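Local coordinates for ParM protein (Staphylococcus aureus, PDB 3JS6) that probably polymerises into dynamic actin-like filaments that help segregate plasmid DNA to daughter cells, at residues F25-N39 and F66-T80. Sequence-based numbering, arbitrary orientation.
Sequences FVIPSRIGRKTNENN and FGNDLDKTTNTGKDT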
loop_
_atom_site.group_PDB
_atom_site.type_symbol
_atom_site.label_atom_id
_atom_site.label_comp_id
_atom_site.label_asym_id
_atom_site.label_seq_id
_atom_site.Cartn_x
_atom_site.Cartn_y
_atom_site.Cartn_z
ATOM N N PHE A 25 3.717 2.852 -9.511
ATOM C CA PHE A 25 4.027 4.120 -8.859
ATOM C C PHE A 25 3.806 4.039 -7.364
ATOM O O PHE A 25 3.052 3.192 -6.892
ATOM C CB PHE A 25 3.183 5.280 -9.453
ATOM C CG PHE A 25 1.727 5.280 -9.032
ATOM C CD1 PHE A 25 1.347 5.692 -7.749
ATOM C CD2 PHE A 25 0.732 4.856 -9.926
ATOM C CE1 PHE A 25 0.012 5.688 -7.353
ATOM C CE2 PHE A 25 -0.602 4.840 -9.552
ATOM C CZ PHE A 25 -0.973 5.259 -8.255
ATOM N N VAL A 26 4.498 4.900 -6.616
ATOM C CA VAL A 26 4.331 4.995 -5.171
ATOM C C VAL A 26 4.497 6.504 -4.906
ATOM O O VAL A 26 5.507 7.091 -5.225
ATOM C CB VAL A 26 5.345 4.110 -4.382
ATOM C CG1 VAL A 26 6.787 4.379 -4.833
ATOM C CG2 VAL A 26 5.141 4.347 -2.860
ATOM N N ILE A 27 3.432 7.114 -4.400
ATOM C CA ILE A 27 3.339 8.558 -4.190
ATOM C C ILE A 27 2.666 8.812 -2.861
ATOM O O ILE A 27 1.751 8.065 -2.475
ATOM C CB ILE A 27 2.453 9.165 -5.333
ATOM C CG1 ILE A 27 3.128 8.888 -6.687
ATOM C CG2 ILE A 27 2.196 10.671 -5.115
ATOM C CD1 ILE A 27 2.226 9.088 -7.908
ATOM N N PRO A 28 3.101 9.865 -2.136
ATOM C CA PRO A 28 2.504 10.197 -0.843
ATOM C C PRO A 28 1.010 10.445 -0.995
ATOM O O PRO A 28 0.565 10.998 -1.990
ATOM C CB PRO A 28 3.246 11.471 -0.432
ATOM C CG PRO A 28 4.612 11.266 -1.024
ATOM C CD PRO A 28 4.278 10.718 -2.409
ATOM N N SER A 29 0.240 10.031 0.004
ATOM C CA SER A 29 -1.205 10.204 -0.025
ATOM C C SER A 29 -1.551 11.669 0.283
ATOM O O SER A 29 -2.059 11.983 1.347
ATOM C CB SER A 29 -1.832 9.251 1.002
ATOM O OG SER A 29 -3.227 9.434 1.097
ATOM N N ARG A 30 -1.243 12.549 -0.668
ATOM C CA ARG A 30 -1.459 13.994 -0.558
ATOM C C ARG A 30 -2.000 14.440 -1.894
ATOM O O ARG A 30 -1.675 13.863 -2.916
ATOM C CB ARG A 30 -0.129 14.752 -0.340
ATOM C CG ARG A 30 0.532 14.561 1.012
ATOM C CD ARG A 30 1.946 15.167 1.033
ATOM N NE ARG A 30 1.967 16.616 0.812
ATOM C CZ ARG A 30 1.461 17.510 1.656
ATOM N NH1 ARG A 30 0.875 17.108 2.780
ATOM N NH2 ARG A 30 1.570 18.806 1.398
ATOM N N ILE A 31 -2.812 15.479 -1.895
ATOM C CA ILE A 31 -3.365 15.973 -3.142
ATOM C C ILE A 31 -3.408 17.503 -3.107
ATOM O O ILE A 31 -3.481 18.102 -2.037
ATOM C CB ILE A 31 -4.775 15.381 -3.362
ATOM C CG1 ILE A 31 -5.218 15.590 -4.803
ATOM C CG2 ILE A 31 -5.774 16.000 -2.387
ATOM C CD1 ILE A 31 -6.411 14.729 -5.180
ATOM N N GLY A 32 -3.330 18.124 -4.275
ATOM C CA GLY A 32 -3.385 19.572 -4.353
ATOM C C GLY A 32 -4.343 20.023 -5.445
ATOM O O GLY A 32 -5.102 19.224 -6.026
ATOM N N ARG A 33 -4.297 21.308 -5.755
ATOM C CA ARG A 33 -5.167 21.861 -6.774
ATOM C C ARG A 33 -4.458 23.046 -7.358
ATOM O O ARG A 33 -3.841 23.819 -6.621
ATOM C CB ARG A 33 -6.491 22.316 -6.146
ATOM C CG ARG A 33 -7.314 23.162 -7.080
ATOM C CD ARG A 33 -8.731 23.373 -6.565
ATOM N NE ARG A 33 -9.400 24.429 -7.320
ATOM C CZ ARG A 33 -10.699 24.680 -7.257
ATOM N NH1 ARG A 33 -11.480 23.946 -6.477
ATOM N NH2 ARG A 33 -11.213 25.671 -7.968
ATOM N N LYS A 34 -4.510 23.203 -8.671
ATOM C CA LYS A 34 -3.824 24.350 -9.217
ATOM C C LYS A 34 -4.807 25.488 -9.351
ATOM O O LYS A 34 -5.783 25.406 -10.098
ATOM C CB LYS A 34 -3.137 24.031 -10.551
ATOM C CG LYS A 34 -4.032 23.666 -11.690
ATOM C CD LYS A 34 -3.225 23.540 -12.974
ATOM C CE LYS A 34 -2.510 24.835 -13.331
ATOM N NZ LYS A 34 -1.717 24.723 -14.595
ATOM N N THR A 35 -4.548 26.540 -8.580
ATOM C CA THR A 35 -5.382 27.728 -8.561
ATOM C C THR A 35 -4.594 28.920 -9.077
ATOM O O THR A 35 -3.362 28.931 -9.009
ATOM C CB THR A 35 -5.869 28.018 -7.144
ATOM O OG1 THR A 35 -4.748 28.025 -6.252
ATOM C CG2 THR A 35 -6.875 26.955 -6.702
ATOM N N ASN A 36 -5.318 29.918 -9.580
ATOM C CA ASN A 36 -4.722 31.125 -10.149
ATOM C C ASN A 36 -3.976 32.011 -9.160
ATOM O O ASN A 36 -3.329 32.980 -9.567
ATOM C CB ASN A 36 -5.794 31.964 -10.852
ATOM C CG ASN A 36 -5.210 33.154 -11.597
ATOM O OD1 ASN A 36 -4.555 32.993 -12.630
ATOM N ND2 ASN A 36 -5.436 34.356 -11.069
ATOM N N GLU A 37 -4.065 31.704 -7.869
ATOM C CA GLU A 37 -3.354 32.511 -6.886
ATOM C C GLU A 37 -1.858 32.227 -7.020
ATOM O O GLU A 37 -1.203 31.782 -6.077
ATOM C CB GLU A 37 -3.858 32.198 -5.476
ATOM C CG GLU A 37 -5.327 32.585 -5.268
ATOM C CD GLU A 37 -5.708 32.771 -3.796
ATOM O OE1 GLU A 37 -5.074 33.604 -3.110
ATOM O OE2 GLU A 37 -6.650 32.093 -3.327
ATOM N N ASN A 38 -1.338 32.513 -8.213
ATOM C CA ASN A 38 0.060 32.290 -8.573
ATOM C C ASN A 38 1.115 32.581 -7.524
ATOM O O ASN A 38 1.069 33.576 -6.790
ATOM C CB ASN A 38 0.407 33.051 -9.851
ATOM C CG ASN A 38 -0.407 32.591 -11.030
ATOM O OD1 ASN A 38 -0.655 31.394 -11.192
ATOM N ND2 ASN A 38 -0.823 33.534 -11.872
ATOM N N ASN A 39 2.090 31.689 -7.498
ATOM C CA ASN A 39 3.184 31.756 -6.560
ATOM C C ASN A 39 4.360 32.471 -7.206
ATOM O O ASN A 39 4.281 32.904 -8.357
ATOM C CB ASN A 39 3.546 30.329 -6.165
ATOM C CG ASN A 39 2.312 29.474 -5.922
ATOM O OD1 ASN A 39 1.575 29.694 -4.958
ATOM N ND2 ASN A 39 2.068 28.510 -6.808
ATOM N N PHE A 66 -1.428 15.806 -8.363
ATOM C CA PHE A 66 -1.025 14.571 -7.691
ATOM C C PHE A 66 0.301 14.072 -8.244
ATOM O O PHE A 66 0.495 14.023 -9.462
ATOM C CB PHE A 66 -2.121 13.520 -7.918
ATOM C CG PHE A 66 -1.882 12.204 -7.230
ATOM C CD1 PHE A 66 -1.708 12.135 -5.854
ATOM C CD2 PHE A 66 -1.853 11.023 -7.967
ATOM C CE1 PHE A 66 -1.506 10.896 -5.220
ATOM C CE2 PHE A 66 -1.656 9.791 -7.343
ATOM C CZ PHE A 66 -1.482 9.735 -5.962
ATOM N N GLY A 67 1.208 13.695 -7.348
ATOM C CA GLY A 67 2.515 13.209 -7.768
ATOM C C GLY A 67 3.583 13.424 -6.705
ATOM O O GLY A 67 3.394 14.182 -5.741
ATOM N N ASN A 68 4.713 12.749 -6.875
ATOM C CA ASN A 68 5.824 12.856 -5.933
ATOM C C ASN A 68 6.347 14.276 -5.746
ATOM O O ASN A 68 6.812 14.627 -4.660
ATOM C CB ASN A 68 6.971 11.963 -6.394
ATOM C CG ASN A 68 6.695 10.514 -6.130
ATOM O OD1 ASN A 68 6.475 10.134 -4.990
ATOM N ND2 ASN A 68 6.697 9.692 -7.179
ATOM N N ASP A 69 6.277 15.092 -6.793
ATOM C CA ASP A 69 6.783 16.466 -6.701
ATOM C C ASP A 69 5.696 17.494 -6.442
ATOM O O ASP A 69 5.881 18.692 -6.717
ATOM C CB ASP A 69 7.520 16.852 -7.980
ATOM C CG ASP A 69 8.862 16.172 -8.106
ATOM O OD1 ASP A 69 9.457 15.863 -7.061
ATOM O OD2 ASP A 69 9.327 15.959 -9.245
ATOM N N LEU A 70 4.575 17.032 -5.898
ATOM C CA LEU A 70 3.448 17.903 -5.604
ATOM C C LEU A 70 3.830 19.251 -4.984
ATOM O O LEU A 70 3.462 20.313 -5.496
ATOM C CB LEU A 70 2.472 17.204 -4.645
ATOM C CG LEU A 70 1.269 18.073 -4.239
ATOM C CD1 LEU A 70 0.468 18.473 -5.498
ATOM C CD2 LEU A 70 0.372 17.312 -3.260
ATOM N N ASP A 71 4.555 19.192 -3.867
ATOM C CA ASP A 71 4.918 20.395 -3.126
ATOM C C ASP A 71 5.933 21.298 -3.818
ATOM O O ASP A 71 6.176 22.427 -3.373
ATOM C CB ASP A 71 5.372 20.001 -1.710
ATOM C CG ASP A 71 4.307 19.188 -0.965
ATOM O OD1 ASP A 71 3.085 19.445 -1.142
ATOM O OD2 ASP A 71 4.687 18.283 -0.196
ATOM N N LYS A 72 6.517 20.803 -4.909
ATOM C CA LYS A 72 7.458 21.602 -5.695
ATOM C C LYS A 72 6.694 22.422 -6.732
ATOM O O LYS A 72 7.246 23.345 -7.359
ATOM C CB LYS A 72 8.484 20.701 -6.396
ATOM C CG LYS A 72 9.449 20.049 -5.418
ATOM C CD LYS A 72 10.561 19.247 -6.084
ATOM C CE LYS A 72 11.388 18.550 -5.004
ATOM N NZ LYS A 72 12.532 17.768 -5.550
ATOM N N THR A 73 5.408 22.126 -6.908
ATOM C CA THR A 73 4.646 22.877 -7.900
ATOM C C THR A 73 3.485 23.677 -7.338
ATOM O O THR A 73 2.904 24.523 -8.026
ATOM C CB THR A 73 4.132 21.943 -9.048
ATOM O OG1 THR A 73 3.876 22.726 -10.214
ATOM C CG2 THR A 73 2.843 21.242 -8.652
ATOM N N THR A 74 3.147 23.445 -6.080
ATOM C CA THR A 74 2.032 24.157 -5.499
ATOM C C THR A 74 2.194 24.250 -3.993
ATOM O O THR A 74 3.031 23.570 -3.397
ATOM C CB THR A 74 0.699 23.422 -5.836
ATOM O OG1 THR A 74 -0.421 24.162 -5.330
ATOM C CG2 THR A 74 0.699 22.028 -5.201
ATOM N N ASN A 75 1.366 25.067 -3.386
ATOM C CA ASN A 75 1.415 25.221 -1.982
ATOM C C ASN A 75 0.121 24.618 -1.446
ATOM O O ASN A 75 -0.070 24.494 -0.245
ATOM C CB ASN A 75 1.574 26.703 -1.598
ATOM C CG ASN A 75 2.982 27.187 -1.854
ATOM O OD1 ASN A 75 3.920 26.737 -1.200
ATOM N ND2 ASN A 75 3.128 28.099 -2.812
ATOM N N THR A 76 -0.804 24.187 -2.403
ATOM C CA THR A 76 -2.140 23.594 -2.029
ATOM C C THR A 76 -2.069 22.150 -1.521
ATOM O O THR A 76 -3.088 21.624 -1.091
ATOM C CB THR A 76 -3.141 23.648 -3.218
ATOM O OG1 THR A 76 -2.613 22.881 -4.315
ATOM C CG2 THR A 76 -3.369 25.079 -3.656
ATOM N N GLY A 77 -0.914 21.518 -1.550
ATOM C CA GLY A 77 -0.756 20.137 -1.106
ATOM C C GLY A 77 -1.284 19.901 0.305
ATOM O O GLY A 77 -0.956 20.655 1.229
ATOM N N LYS A 78 -2.084 18.850 0.449
ATOM C CA LYS A 78 -2.630 18.492 1.753
ATOM C C LYS A 78 -2.745 16.969 1.868
ATOM O O LYS A 78 -2.963 16.297 0.866
ATOM C CB LYS A 78 -3.993 19.152 1.917
ATOM C CG LYS A 78 -4.716 18.704 3.162
ATOM C CD LYS A 78 -6.145 19.227 3.204
ATOM C CE LYS A 78 -6.197 20.739 3.366
ATOM N NZ LYS A 78 -7.595 21.224 3.547
ATOM N N ASP A 79 -2.585 16.426 3.061
ATOM C CA ASP A 79 -2.714 14.978 3.241
ATOM C C ASP A 79 -4.182 14.605 3.034
ATOM O O ASP A 79 -5.058 15.369 3.384
ATOM C CB ASP A 79 -2.267 14.574 4.655
ATOM C CG ASP A 79 -0.756 14.658 4.841
ATOM O OD1 ASP A 79 -0.300 14.752 5.993
ATOM O OD2 ASP A 79 -0.021 14.618 3.837
ATOM N N THR A 80 -4.454 13.441 2.452
ATOM C CA THR A 80 -5.840 13.019 2.238
ATOM C C THR A 80 -6.404 12.326 3.478
ATOM O O THR A 80 -5.662 11.770 4.276
ATOM C CB THR A 80 -5.966 12.024 1.059
ATOM O OG1 THR A 80 -5.094 10.918 1.292
ATOM C CG2 THR A 80 -5.569 12.710 -0.283
HETATM O O HOH W 1 6.586 6.533 -8.360
HETATM O O HOH W 2 -2.227 11.131 4.125
HETATM O O HOH W 3 0.656 13.862 -4.348
HETATM O O HOH W 4 -0.191 27.279 -4.739
#
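Arg30 reaches two aspartates because its chain bends once: CG stands anti to the carbonyl carbon, and a turn at chi3 (62°) swings the guanidinium over the backbone of Lys78. Arg30 NH2 meets Asp71 OD1 on the syn side at 3.0 Å, almost in the guanidinium plane, while NE makes a weak bond to OD2 of the same carboxylate. NH1 forms a salt bridge to Asp79 OD2, though that oxygen sits too near Arg30 CG for its place to be sure. The long arginine chain, with N-H donors on NE, NH1 and NH2, suits a place between two acids, linking the weakly bonded helix 70-73 to strand 78-79.

The backbones of 30-31 and 78-79 pair antiparallel, as part of a larger mixed sheet. Ile31 N bonds to Lys78 O and Lys78 N to Ile31 O, each at 2.9 Å, and Thr80 N adds a third bond to Ser29 O. This belongs to the actin-like N-terminal domain: 78-79 borders the strand 23-33, which also pairs with 64-66, and helix 90-104 packs on Phe25, Ile27 and Phe66.

Phe66, with CG anti to its own N (chi1 -177°), brings its ring to Ile27, whose CG2 makes an off-centre CH-pi contact 4.2 Å from the ring centroid; both apolar side chains suit this buried place against helix 90-104. The ring edge faces Arg30 O, which a water links to Gly67 N.

Gly32, with no side chain, lets Thr76 OG1 come within 3.4 Å of Gly32 CA. Arg33 N donates a nearly straight bond (174°) to Thr76 OG1 at 2.7 Å. Further out, Asn75 ND2 binds Asn39 OD1 weakly, while Lys42 NZ hydrogen-bonds to Asn75 OD1.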